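PDB 4Q20: sensor protein DivL from Caulobacter crescentus, which acts in cell-fate signalling as a membrane-bound member of the histidine kinase family, is required for cell division and growth, and phosphorylates CtrA. Local coordinates for residues 80-84 and 129-133; 136-142 and 175-181; 183-187 and 253-257; 204-208 and 237-241. All blocks are in the same frame, centred on the assembly; numbering follows the deposited sequence.

Contact 1: residues 80-84 and 129-133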
# COMPACT_ATOMS: atom_id res chain seq x y z
N ALA A 80 -1.95 -15.25 12.02
CA ALA A 80 -0.53 -15.17 11.76
C ALA A 80 -0.25 -14.88 10.29
O ALA A 80 0.61 -14.06 9.98
CB ALA A 80 0.14 -16.46 12.19
N ALA A 81 -1.04 -15.48 9.39
CA ALA A 81 -0.87 -15.25 7.95
C ALA A 81 -1.32 -13.83 7.61
O ALA A 81 -0.60 -13.15 6.88
CB ALA A 81 -1.60 -16.29 7.14
N VAL A 82 -2.39 -13.33 8.23
CA VAL A 82 -2.87 -11.95 8.08
C VAL A 82 -1.79 -10.95 8.58
O VAL A 82 -1.45 -10.01 7.87
CB VAL A 82 -4.22 -11.69 8.81
CG1 VAL A 82 -4.57 -10.20 8.84
CG2 VAL A 82 -5.35 -12.48 8.20
N ARG A 83 -1.29 -11.15 9.79
CA ARG A 83 -0.27 -10.30 10.41
C ARG A 83 1.04 -10.28 9.56
O ARG A 83 1.57 -9.19 9.34
CB ARG A 83 0.01 -10.76 11.86
CG ARG A 83 0.89 -9.81 12.68
CD ARG A 83 1.69 -10.51 13.79
NE ARG A 83 2.07 -11.88 13.43
CZ ARG A 83 3.13 -12.22 12.70
NH1 ARG A 83 3.97 -11.29 12.27
NH2 ARG A 83 3.34 -13.49 12.39
N ALA A 84 1.53 -11.44 9.08
CA ALA A 84 2.74 -11.52 8.24
C ALA A 84 2.56 -10.80 6.90
O ALA A 84 3.44 -10.05 6.49
CB ALA A 84 3.12 -12.98 8.00
N LYS A 129 8.53 -14.57 15.49
CA LYS A 129 7.16 -14.98 15.19
C LYS A 129 7.00 -15.45 13.73
O LYS A 129 6.40 -16.51 13.50
CB LYS A 129 6.15 -13.86 15.50
CG LYS A 129 5.66 -13.84 16.94
CD LYS A 129 4.51 -12.86 17.11
CE LYS A 129 4.09 -12.68 18.55
NZ LYS A 129 2.88 -11.80 18.68
N ASP A 130 7.53 -14.69 12.74
CA ASP A 130 7.46 -15.02 11.31
C ASP A 130 8.32 -16.28 10.97
O ASP A 130 8.06 -16.96 9.97
CB ASP A 130 7.90 -13.81 10.45
CG ASP A 130 6.99 -12.57 10.55
OD1 ASP A 130 5.75 -12.74 10.67
OD2 ASP A 130 7.52 -11.44 10.45
N ALA A 131 9.32 -16.60 11.82
CA ALA A 131 10.19 -17.75 11.68
C ALA A 131 9.47 -19.02 12.13
O ALA A 131 9.58 -20.06 11.48
CB ALA A 131 11.46 -17.55 12.50
N GLN A 132 8.72 -18.93 13.24
CA GLN A 132 7.98 -20.05 13.79
C GLN A 132 6.79 -20.39 12.89
O GLN A 132 6.42 -21.55 12.75
CB GLN A 132 7.55 -19.74 15.23
CG GLN A 132 8.73 -19.72 16.21
CD GLN A 132 8.33 -19.39 17.63
OE1 GLN A 132 8.46 -20.22 18.54
NE2 GLN A 132 7.86 -18.17 17.86
N LEU A 133 6.22 -19.37 12.23
CA LEU A 133 5.12 -19.47 11.27
C LEU A 133 5.58 -20.26 10.02
O LEU A 133 4.80 -21.03 9.45
CB LEU A 133 4.64 -18.05 10.89
CG LEU A 133 3.54 -17.89 9.82
CD1 LEU A 133 2.22 -18.56 10.23
CD2 LEU A 133 3.32 -16.43 9.49
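Arg83 reaches across from helix 73-103 and closes a salt bridge on Asp130, on helix 116-133. Both of its terminal nitrogens converge on a single oxygen: NH1 lies 2.8 Å from Asp130 OD1 and NH2 lies 3.1 Å from the same atom. The grip is end-on, through NH1 and NH2, with OD1 almost in the guanidinium plane; the carboxylate is turned 28° against that plane. The two N-H groups arrive from one face of the carboxylate, NH1 on the syn side and NH2 on the anti side. With chi1 of -171° the arginine chain leaves its helix opposite the backbone N, then bends sharply at chi3 (32°). Lys129 CB lies over one guanidinium face, toward the rim, 4.2 Å from NH2. The segment 80-84 belongs to the second long helix of the HisKA (dimerisation and phosphoacceptor) part, and 129-133 to the ATPase-like part, so the bridge spans two domains of the kinase core. Glu66 of the second subunit adds a dimer link, its carboxylate taking salt bridges from Arg83 NE and Lys129 NZ. Leu133 fills the apolar half of the contact with its two methyls: CD1 meets Ala80 CB at 3.5 Å, while CD2 touches Ala84 CB at 3.8 Å, spanning one helical turn. Ala84 CB also packs 3.8 Å from Asp130 OD1. The other oxygen, Asp130 OD2, has a long, weak ion pair with Arg91 and lies close to Glu165, whose like charge is probably offset by the arginines.

Contact 2: residues 136-142 and 175-181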
# COMPACT_ATOMS: atom_id res chain seq x y z
N VAL A 136 10.94 -22.33 10.75
CA VAL A 136 12.38 -22.06 10.62
C VAL A 136 12.96 -21.68 12.00
O VAL A 136 12.26 -21.13 12.85
CB VAL A 136 12.65 -20.96 9.53
CG1 VAL A 136 14.14 -20.64 9.40
CG2 VAL A 136 12.08 -21.36 8.17
N THR A 137 14.25 -22.01 12.22
CA THR A 137 15.02 -21.73 13.43
C THR A 137 15.90 -20.51 13.18
O THR A 137 16.73 -20.54 12.27
CB THR A 137 15.88 -22.97 13.84
OG1 THR A 137 15.05 -24.14 13.89
CG2 THR A 137 16.60 -22.78 15.17
N LEU A 138 15.74 -19.46 14.00
CA LEU A 138 16.57 -18.26 13.97
C LEU A 138 17.68 -18.37 14.98
O LEU A 138 17.40 -18.45 16.18
CB LEU A 138 15.75 -17.00 14.25
CG LEU A 138 15.12 -16.27 13.09
CD1 LEU A 138 14.19 -15.19 13.60
CD2 LEU A 138 16.17 -15.65 12.17
N ALA A 139 18.92 -18.36 14.53
CA ALA A 139 20.08 -18.45 15.40
C ALA A 139 20.93 -17.18 15.37
O ALA A 139 20.96 -16.49 14.35
CB ALA A 139 20.94 -19.65 15.01
N VAL A 140 21.63 -16.89 16.50
CA VAL A 140 22.56 -15.78 16.70
C VAL A 140 23.92 -16.35 17.13
O VAL A 140 23.99 -17.04 18.16
CB VAL A 140 22.05 -14.71 17.68
CG1 VAL A 140 23.13 -13.68 18.01
CG2 VAL A 140 20.80 -14.02 17.14
N GLU A 141 24.98 -16.07 16.37
CA GLU A 141 26.33 -16.53 16.67
C GLU A 141 27.28 -15.32 16.67
O GLU A 141 28.00 -15.08 15.69
CB GLU A 141 26.77 -17.64 15.69
CG GLU A 141 26.21 -19.01 16.03
CD GLU A 141 26.07 -20.00 14.89
OE1 GLU A 141 26.96 -20.03 14.01
OE2 GLU A 141 25.09 -20.78 14.91
N CYS A 142 27.26 -14.56 17.76
CA CYS A 142 28.09 -13.37 17.95
C CYS A 142 28.86 -13.48 19.27
O CYS A 142 28.25 -13.75 20.32
CB CYS A 142 27.23 -12.11 17.92
SG CYS A 142 28.11 -10.60 18.40
N GLY A 175 14.33 -25.70 8.17
CA GLY A 175 15.57 -24.99 7.88
C GLY A 175 16.05 -24.08 8.99
O GLY A 175 15.41 -23.95 10.03
N ARG A 176 17.20 -23.42 8.75
CA ARG A 176 17.83 -22.50 9.70
C ARG A 176 18.30 -21.22 9.01
O ARG A 176 18.83 -21.24 7.89
CB ARG A 176 19.02 -23.19 10.39
CG ARG A 176 19.73 -22.36 11.46
CD ARG A 176 20.97 -23.07 11.96
NE ARG A 176 21.07 -23.05 13.42
CZ ARG A 176 20.51 -23.94 14.23
NH1 ARG A 176 19.77 -24.93 13.73
NH2 ARG A 176 20.65 -23.84 15.54
N VAL A 177 18.14 -20.10 9.73
CA VAL A 177 18.59 -18.75 9.37
C VAL A 177 19.51 -18.28 10.50
O VAL A 177 19.09 -18.24 11.66
CB VAL A 177 17.42 -17.77 9.07
CG1 VAL A 177 17.92 -16.34 8.89
CG2 VAL A 177 16.62 -18.21 7.85
N THR A 178 20.77 -17.97 10.18
CA THR A 178 21.74 -17.57 11.18
C THR A 178 22.18 -16.13 11.01
O THR A 178 22.50 -15.71 9.89
CB THR A 178 22.98 -18.51 11.14
OG1 THR A 178 22.58 -19.85 10.83
CG2 THR A 178 23.80 -18.47 12.44
N LEU A 179 22.22 -15.39 12.12
CA LEU A 179 22.68 -14.01 12.25
C LEU A 179 24.00 -14.01 12.97
O LEU A 179 24.03 -14.32 14.16
CB LEU A 179 21.67 -13.17 13.07
CG LEU A 179 20.39 -12.72 12.42
CD1 LEU A 179 19.25 -13.68 12.75
CD2 LEU A 179 20.00 -11.38 12.96
N SER A 180 25.09 -13.70 12.28
CA SER A 180 26.41 -13.69 12.91
C SER A 180 27.15 -12.36 12.69
O SER A 180 26.80 -11.59 11.79
CB SER A 180 27.26 -14.86 12.42
OG SER A 180 27.34 -14.91 11.01
N ALA A 181 28.17 -12.11 13.51
CA ALA A 181 29.03 -10.93 13.42
C ALA A 181 30.46 -11.32 13.71
O ALA A 181 30.70 -12.26 14.48
CB ALA A 181 28.57 -9.88 14.39
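Thr137, Ala139 and Glu141 are joined to the segment 175-181 by five backbone hydrogen bonds in parallel register. Val177 is gripped twice, its N 2.9 Å from Thr137 O and its O 2.9 Å from Ala139 N; Leu179 is held likewise, its N giving to Ala139 O and its O accepting from Glu141 N. On one face of the sheet Leu138 CD2 touches both Val177 CG1 (3.8 Å) and Leu179 CD1 (3.7 Å), lying alongside the valine. The other face is more polar. There Thr137 CG2 covers the rim of one face of the Arg176 guanidinium, which a bend at chi3 turns back over the strands, and Arg176 NE comes 3.8 Å from Ala139 CB. Farther along, Thr178 CG2 lies 3.6 Å from Glu141 OE2. The parallel pair forms the outer part of the mixed sheet of the GHKL alpha/beta sandwich; the chain between its strands passes through strand 148-151 and helix 153-170. That helix brings Val164 against Leu138 and Leu179, and Ala167 against Val177. Helix 116-133 covers the same face farther out, with Ala127 on Leu138 and Gln124 on Val140. On its other edge strand 176-183 pairs with strand 187-194, Arg176, Thr178 and Ser180 bonding to Thr195, Ser193 and Asp191.

Contact 3: residues 183-187 and 253-257; sequences RALGE and LPETQ
Glu255 lays its whole side chain across the tight turn at Gly186 and ends on Arg183. Its CB starts 3.6 Å from Gly186 O. CG, set opposite the carbonyl carbon by chi1 of -68°, comes next, 3.6 Å from Gly186 C and close to Arg183 NH1. The chain stays extended, which carries CD to the edge of the guanidinium, in its plane. At the tip the oxygens part: OE1 rests 3.4 Å from Gly186 CA, and OE2 takes the salt bridge from Arg183 NH1 at 2.8 Å. That N-H meets OE2 on its anti side, tilted 30° out of the carboxylate plane. Residues 184-187 form the turn of a beta hairpin between strands 176-183 and 187-194 of the ATPase-like domain, with Leu185 and Gly186 both at positive phi and Ala184 N bonded to Glu187 O. The strand 247-254 runs antiparallel to the second arm, and Glu187 and Pro254 make a non-hydrogen-bonded pair there, Glu187 CB lying 3.4 Å from Leu253 O. Just beyond it Glu255 N bonds to Gly186 O at 3.3 Å, a straight N-H that approaches from above the carbonyl plane. The carboxylate of Glu187 turns to His252, whose ND1 is hydrogen-bonded to OE1. Arg183 has a second hold, its NE giving to Val146 O, while its side chain rests on Val188 and Ile149.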
# COMPACT_ATOMS: atom_id res chain seq x y z
N ARG A 183 34.60 -9.37 14.00
CA ARG A 183 35.56 -8.27 13.92
C ARG A 183 36.88 -8.85 13.43
O ARG A 183 37.57 -9.53 14.19
CB ARG A 183 35.72 -7.57 15.28
CG ARG A 183 36.63 -6.34 15.20
CD ARG A 183 36.76 -5.60 16.53
NE ARG A 183 35.56 -4.84 16.87
CZ ARG A 183 35.26 -3.63 16.40
NH1 ARG A 183 36.07 -3.01 15.55
NH2 ARG A 183 34.13 -3.03 16.77
N ALA A 184 37.21 -8.65 12.15
CA ALA A 184 38.45 -9.16 11.56
C ALA A 184 38.84 -8.34 10.34
O ALA A 184 37.97 -7.88 9.61
CB ALA A 184 38.27 -10.63 11.15
N LEU A 185 40.15 -8.17 10.14
CA LEU A 185 40.81 -7.48 9.02
C LEU A 185 40.40 -6.02 8.90
O LEU A 185 40.11 -5.55 7.79
CB LEU A 185 40.58 -8.21 7.67
CG LEU A 185 40.80 -9.72 7.62
CD1 LEU A 185 40.00 -10.36 6.49
CD2 LEU A 185 42.26 -10.07 7.56
N GLY A 186 40.40 -5.31 10.02
CA GLY A 186 40.06 -3.89 10.11
C GLY A 186 38.64 -3.52 9.74
O GLY A 186 38.40 -2.43 9.21
N GLU A 187 37.69 -4.42 10.02
CA GLU A 187 36.27 -4.22 9.74
C GLU A 187 35.39 -5.10 10.63
O GLU A 187 35.87 -6.05 11.27
CB GLU A 187 35.95 -4.52 8.25
CG GLU A 187 36.17 -5.97 7.83
CD GLU A 187 35.36 -6.55 6.69
OE1 GLU A 187 34.66 -5.79 5.99
OE2 GLU A 187 35.42 -7.78 6.49
N LEU A 253 31.44 -3.54 7.18
CA LEU A 253 31.47 -2.21 7.79
C LEU A 253 32.88 -1.90 8.26
O LEU A 253 33.35 -2.60 9.16
CB LEU A 253 30.47 -2.10 8.95
CG LEU A 253 28.99 -2.32 8.60
CD1 LEU A 253 28.17 -2.54 9.85
CD2 LEU A 253 28.44 -1.17 7.76
N PRO A 254 33.60 -0.95 7.64
CA PRO A 254 34.99 -0.69 8.06
C PRO A 254 35.07 0.02 9.42
O PRO A 254 34.15 0.74 9.82
CB PRO A 254 35.56 0.19 6.94
CG PRO A 254 34.37 0.91 6.40
CD PRO A 254 33.22 -0.07 6.51
N GLU A 255 36.20 -0.19 10.13
CA GLU A 255 36.53 0.42 11.42
C GLU A 255 36.91 1.88 11.22
O GLU A 255 37.56 2.22 10.22
CB GLU A 255 37.70 -0.33 12.11
CG GLU A 255 37.42 -1.75 12.61
CD GLU A 255 38.61 -2.45 13.23
OE1 GLU A 255 39.76 -2.08 12.92
OE2 GLU A 255 38.39 -3.37 14.05
N THR A 256 36.54 2.73 12.18
CA THR A 256 36.83 4.16 12.14
C THR A 256 37.89 4.42 13.22
O THR A 256 37.55 4.52 14.41
CB THR A 256 35.52 4.95 12.30
OG1 THR A 256 34.52 4.36 11.46
CG2 THR A 256 35.69 6.43 11.98
N GLN A 257 39.19 4.45 12.82
CA GLN A 257 40.31 4.65 13.75
C GLN A 257 40.33 6.09 14.30
O GLN A 257 40.11 7.05 13.56
CB GLN A 257 41.66 4.31 13.08
CG GLN A 257 42.81 4.11 14.08
CD GLN A 257 44.15 3.89 13.42
OE1 GLN A 257 44.36 2.90 12.71
NE2 GLN A 257 45.11 4.77 13.70

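Contact 4: residues 204-208 and 237-241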
# COMPACT_ATOMS: atom_id res chain seq x y z
N GLN A 204 22.19 -13.74 -9.39
CA GLN A 204 23.23 -13.42 -8.40
C GLN A 204 23.92 -12.05 -8.63
O GLN A 204 24.23 -11.35 -7.66
CB GLN A 204 24.27 -14.53 -8.32
CG GLN A 204 23.95 -15.55 -7.23
CD GLN A 204 24.95 -16.68 -7.12
OE1 GLN A 204 24.66 -17.84 -7.46
NE2 GLN A 204 26.14 -16.40 -6.60
N ALA A 205 24.12 -11.66 -9.90
CA ALA A 205 24.76 -10.40 -10.29
C ALA A 205 23.84 -9.18 -10.09
O ALA A 205 24.34 -8.06 -9.95
CB ALA A 205 25.22 -10.46 -11.74
N HIS A 206 22.52 -9.41 -10.11
CA HIS A 206 21.49 -8.37 -10.00
C HIS A 206 20.72 -8.47 -8.68
O HIS A 206 19.64 -7.88 -8.56
CB HIS A 206 20.51 -8.52 -11.18
CG HIS A 206 21.18 -8.52 -12.52
ND1 HIS A 206 21.68 -7.36 -13.09
CD2 HIS A 206 21.42 -9.55 -13.37
CE1 HIS A 206 22.21 -7.72 -14.25
NE2 HIS A 206 22.08 -9.03 -14.46
N ILE A 207 21.26 -9.18 -7.69
CA ILE A 207 20.53 -9.43 -6.44
C ILE A 207 20.19 -8.13 -5.68
O ILE A 207 19.11 -8.07 -5.10
CB ILE A 207 21.26 -10.49 -5.55
CG1 ILE A 207 20.33 -11.09 -4.47
CG2 ILE A 207 22.57 -10.01 -4.97
CD1 ILE A 207 19.16 -11.99 -4.99
N PHE A 208 21.03 -7.07 -5.78
CA PHE A 208 20.84 -5.80 -5.09
C PHE A 208 20.19 -4.72 -5.99
O PHE A 208 20.17 -3.54 -5.62
CB PHE A 208 22.17 -5.29 -4.50
CG PHE A 208 22.79 -6.25 -3.51
CD1 PHE A 208 22.22 -6.45 -2.25
CD2 PHE A 208 23.94 -6.98 -3.83
CE1 PHE A 208 22.78 -7.35 -1.33
CE2 PHE A 208 24.52 -7.85 -2.90
CZ PHE A 208 23.92 -8.05 -1.67
N VAL A 237 28.20 -4.56 0.48
CA VAL A 237 27.46 -5.80 0.73
C VAL A 237 27.86 -6.84 -0.28
O VAL A 237 28.30 -6.51 -1.36
CB VAL A 237 25.91 -5.62 0.77
CG1 VAL A 237 25.49 -4.82 1.97
CG2 VAL A 237 25.37 -4.97 -0.50
N ALA A 238 27.70 -8.09 0.08
CA ALA A 238 28.05 -9.22 -0.78
C ALA A 238 27.06 -10.37 -0.58
O ALA A 238 26.42 -10.47 0.46
CB ALA A 238 29.46 -9.68 -0.49
N LEU A 239 26.93 -11.20 -1.62
CA LEU A 239 26.13 -12.41 -1.62
C LEU A 239 27.00 -13.60 -2.00
O LEU A 239 27.65 -13.60 -3.04
CB LEU A 239 24.91 -12.32 -2.57
CG LEU A 239 24.19 -13.66 -2.87
CD1 LEU A 239 23.53 -14.27 -1.60
CD2 LEU A 239 23.24 -13.54 -4.05
N GLU A 240 27.02 -14.61 -1.12
CA GLU A 240 27.69 -15.89 -1.34
C GLU A 240 26.60 -16.93 -1.45
O GLU A 240 25.87 -17.14 -0.48
CB GLU A 240 28.70 -16.22 -0.23
CG GLU A 240 29.81 -17.14 -0.73
CD GLU A 240 30.68 -17.80 0.33
OE1 GLU A 240 30.12 -18.31 1.33
OE2 GLU A 240 31.91 -17.85 0.12
N SER A 241 26.40 -17.49 -2.65
CA SER A 241 25.31 -18.44 -2.86
C SER A 241 25.66 -19.58 -3.79
O SER A 241 26.51 -19.46 -4.67
CB SER A 241 24.07 -17.73 -3.40
OG SER A 241 22.98 -18.63 -3.47
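Phe208 presents its ring to strand 236-241 with a methyl on each face. Val237 CG2 stands over the centre of one face, a CH-pi contact 3.6 Å from the centroid of the Phe208 ring and 14° off its normal. Ile207 CG2 lies over the opposite face, toward the rim. At the edge the ring meets the strand backbone, CZ coming 4.1 Å from Ala238 C and CE2 4.3 Å from Leu239 N. The end of the Gln204 side chain lies against Ser241, with CD 4.0 Å from Ser241 CB. Leu239 CD2 is shared by Ile207 and Gln204: it packs 3.7 Å from Ile207 CG2 and 3.8 Å from Gln204 CG, and the leucine crosses both side chains at about a right angle. Ile207 and Phe208 begin a sequence consistent with the F box of histidine kinases. Ser241 OG is held by Val199 N, whose residue also touches Gln204, Ile207 and Leu239. Helix 222-232 also packs here, with Lys227 on Phe208 and Val237, and Leu223 on Ile207; Phe249 of the adjacent strand 247-254 backs Ile207 and Leu239.

In the fold
From the N terminus, contact 1 closes first, joining the second HisKA helix to helix 116-133 and so the helical part to the ATPase-like domain. Contact 2 opens three residues later, and the two touch, Ala131 O probably taking a hydrogen bond from Val136 N. It closes the loop through helix 153-170. Contact 3 begins almost at once, from 183, and spans the rest of the modelled chain, tying a hairpin turn to the C-terminal strand; contact 4 lies wholly within that span, about 7 Å away between nearest atoms. None of the four loops cross. Contacts 2, 3 and 4 all reach the same mixed sheet, 2 and 4 on its two outer strands.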